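Local coordinates for pectinesterase (PDB 4PMH), which hydrolyses the methyl esters of pectin to release methanol and probably serves in the digestion of plant cell walls, at residues H198-Y203 and D224-F229. Residues are numbered along the deposited sequence; the frame is centred on the assembly and turned at random.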
loop_
_atom_site.group_PDB
_atom_site.type_symbol
_atom_site.label_atom_id
_atom_site.label_comp_id
_atom_site.label_asym_id
_atom_site.label_seq_id
_atom_site.Cartn_x
_atom_site.Cartn_y
_atom_site.Cartn_z
ATOM N N HIS A 198 -8.373 -1.392 7.851
ATOM C CA HIS A 198 -7.845 -1.651 9.171
ATOM C C HIS A 198 -6.578 -2.462 9.047
ATOM O O HIS A 198 -5.484 -1.882 9.085
ATOM C CB HIS A 198 -8.906 -2.285 10.043
ATOM C CG HIS A 198 -9.889 -1.289 10.546
ATOM N ND1 HIS A 198 -11.042 -0.976 9.862
ATOM C CD2 HIS A 198 -9.852 -0.472 11.621
ATOM C CE1 HIS A 198 -11.683 -0.018 10.504
ATOM N NE2 HIS A 198 -10.983 0.302 11.576
ATOM N N GLN A 199 -6.703 -3.774 8.866
ATOM C CA GLN A 199 -5.542 -4.636 8.654
ATOM C C GLN A 199 -5.339 -4.853 7.157
ATOM O O GLN A 199 -6.265 -5.261 6.482
ATOM C CB GLN A 199 -5.761 -5.974 9.360
ATOM C CG GLN A 199 -4.558 -6.888 9.382
ATOM C CD GLN A 199 -4.719 -8.068 10.349
ATOM O OE1 GLN A 199 -5.667 -8.126 11.148
ATOM N NE2 GLN A 199 -3.798 -9.008 10.279
ATOM N N ASP A 200 -4.125 -4.597 6.648
ATOM C CA ASP A 200 -3.766 -4.844 5.240
ATOM C C ASP A 200 -4.457 -3.905 4.252
ATOM O O ASP A 200 -4.703 -4.254 3.097
ATOM C CB ASP A 200 -4.004 -6.311 4.835
ATOM C CG ASP A 200 -3.122 -7.294 5.607
ATOM O OD1 ASP A 200 -2.230 -6.883 6.361
ATOM O OD2 ASP A 200 -3.331 -8.495 5.440
ATOM N N THR A 201 -4.740 -2.694 4.701
ATOM C CA THR A 201 -5.355 -1.688 3.831
ATOM C C THR A 201 -4.721 -1.581 2.440
ATOM O O THR A 201 -5.425 -1.687 1.429
ATOM C CB THR A 201 -5.370 -0.312 4.513
ATOM O OG1 THR A 201 -5.990 -0.428 5.800
ATOM C CG2 THR A 201 -6.061 0.737 3.650
ATOM N N LEU A 202 -3.424 -1.343 2.373
ATOM C CA LEU A 202 -2.757 -1.086 1.098
ATOM C C LEU A 202 -1.707 -2.154 0.856
ATOM O O LEU A 202 -0.741 -2.261 1.605
ATOM C CB LEU A 202 -2.116 0.310 1.054
ATOM C CG LEU A 202 -1.118 0.560 -0.076
ATOM C CD1 LEU A 202 -1.739 0.256 -1.426
ATOM C CD2 LEU A 202 -0.592 1.996 -0.060
ATOM N N TYR A 203 -1.926 -2.960 -0.181
ATOM C CA TYR A 203 -0.982 -3.974 -0.624
ATOM C C TYR A 203 -0.137 -3.310 -1.709
ATOM O O TYR A 203 -0.461 -3.371 -2.887
ATOM C CB TYR A 203 -1.728 -5.188 -1.178
ATOM C CG TYR A 203 -0.935 -6.489 -1.334
ATOM C CD1 TYR A 203 0.443 -6.540 -1.171
ATOM C CD2 TYR A 203 -1.591 -7.681 -1.679
ATOM C CE1 TYR A 203 1.139 -7.735 -1.318
ATOM C CE2 TYR A 203 -0.892 -8.875 -1.840
ATOM C CZ TYR A 203 0.466 -8.891 -1.658
ATOM O OH TYR A 203 1.174 -10.059 -1.808
ATOM N N ASP A 224 -4.739 -0.091 11.011
ATOM C CA ASP A 224 -4.185 -0.341 12.316
ATOM C C ASP A 224 -3.058 -1.358 12.316
ATOM O O ASP A 224 -2.128 -1.173 13.066
ATOM C CB ASP A 224 -5.267 -0.712 13.335
ATOM C CG ASP A 224 -6.194 -1.834 12.871
ATOM O OD1 ASP A 224 -5.819 -2.687 12.025
ATOM O OD2 ASP A 224 -7.338 -1.860 13.396
ATOM N N ILE A 225 -3.121 -2.395 11.475
ATOM C CA ILE A 225 -2.103 -3.449 11.443
ATOM C C ILE A 225 -1.626 -3.760 10.017
ATOM O O ILE A 225 -2.423 -4.129 9.128
ATOM C CB ILE A 225 -2.639 -4.753 12.081
ATOM C CG1 ILE A 225 -2.865 -4.560 13.588
ATOM C CG2 ILE A 225 -1.706 -5.944 11.816
ATOM C CD1 ILE A 225 -1.657 -4.857 14.447
ATOM N N ASP A 226 -0.311 -3.638 9.811
ATOM C CA ASP A 226 0.308 -3.901 8.500
ATOM C C ASP A 226 -0.470 -3.210 7.392
ATOM O O ASP A 226 -0.710 -3.795 6.342
ATOM C CB ASP A 226 0.401 -5.420 8.206
ATOM C CG ASP A 226 1.124 -6.206 9.287
ATOM O OD1 ASP A 226 1.844 -5.628 10.145
ATOM O OD2 ASP A 226 0.981 -7.454 9.281
ATOM N N PHE A 227 -0.901 -1.976 7.622
ATOM C CA PHE A 227 -1.807 -1.340 6.646
ATOM C C PHE A 227 -1.136 -0.743 5.421
ATOM O O PHE A 227 -1.812 -0.254 4.487
ATOM C CB PHE A 227 -2.842 -0.412 7.317
ATOM C CG PHE A 227 -2.311 0.860 7.918
ATOM C CD1 PHE A 227 -1.988 0.931 9.278
ATOM C CD2 PHE A 227 -2.250 2.028 7.159
ATOM C CE1 PHE A 227 -1.577 2.136 9.845
ATOM C CE2 PHE A 227 -1.837 3.211 7.721
ATOM C CZ PHE A 227 -1.523 3.277 9.072
ATOM N N VAL A 228 0.190 -0.822 5.386
ATOM C CA VAL A 228 0.943 -0.608 4.147
ATOM C C VAL A 228 1.961 -1.735 4.110
ATOM O O VAL A 228 2.929 -1.730 4.888
ATOM C CB VAL A 228 1.660 0.763 4.082
ATOM C CG1 VAL A 228 2.438 0.913 2.771
ATOM C CG2 VAL A 228 0.661 1.893 4.240
ATOM N N PHE A 229 1.739 -2.701 3.215
ATOM C CA PHE A 229 2.489 -3.934 3.222
ATOM C C PHE A 229 2.758 -4.442 1.811
ATOM O O PHE A 229 2.030 -4.117 0.860
ATOM C CB PHE A 229 1.735 -4.988 4.059
ATOM C CG PHE A 229 0.592 -5.664 3.325
ATOM C CD1 PHE A 229 -0.627 -5.019 3.161
ATOM C CD2 PHE A 229 0.730 -6.958 2.826
ATOM C CE1 PHE A 229 -1.676 -5.629 2.486
ATOM C CE2 PHE A 229 -0.329 -7.587 2.161
ATOM C CZ PHE A 229 -1.533 -6.910 1.991
HETATM O O HOH W 1 -1.085 -8.588 7.925
#
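Asp200 and Asp226, by similarity the proton donor and the nucleophile of a pectinesterase, stand side by side on neighbouring turns of a right-handed parallel beta-helix, where 198-203 and 224-229 lie alongside each other. Backbone bonds tie the two turns together. His198 O accepts from Asp224 N at 2.7 Å and more weakly from Ile225 N; Asp200 N donates to Ile225 O, Leu202 N to Phe227 O, and Phe229 N to Leu202 O, this last at 3.0 Å. Leu202 with Val228 and Tyr203 with Phe229 form parallel bridges.

The Phe229 ring lies between Tyr203 and Asp200. Its CG sits between the backbone N and the carbonyl carbon (chi1 80°), which carries the ring across to the preceding turn. There one face takes Tyr203 in an offset stack, centroids 4.4 Å apart and planes 16° from parallel, while the opposite face is stacked, near its rim, by the Asp200 carboxylate, and Asp200 CB comes within 3.4 Å of Phe229 CE1. Replacing Phe229 with an alanine would probably leave the Tyr203 ring without its stacking partner and the Asp200 side chain freer to turn.

Polar ends find partners beyond the two segments. Asp224 OD2 meets the edge of the His198 ring at CD2, while Asp224 OD1 forms a salt bridge with Arg247, and His198 NE2 is hydrogen-bonded to Asp246. Arg290, probably a substrate-binding residue, forms a salt bridge with Asp226 OD2. The carboxylates of Asp200 and Asp226 are nearly coplanar (13°). Asp200 OD1 and Asp226 OD2 remain 4.4 Å apart. One water donates to both, 2.6 Å from Asp200 OD1 and 2.7 Å from Asp226 OD2.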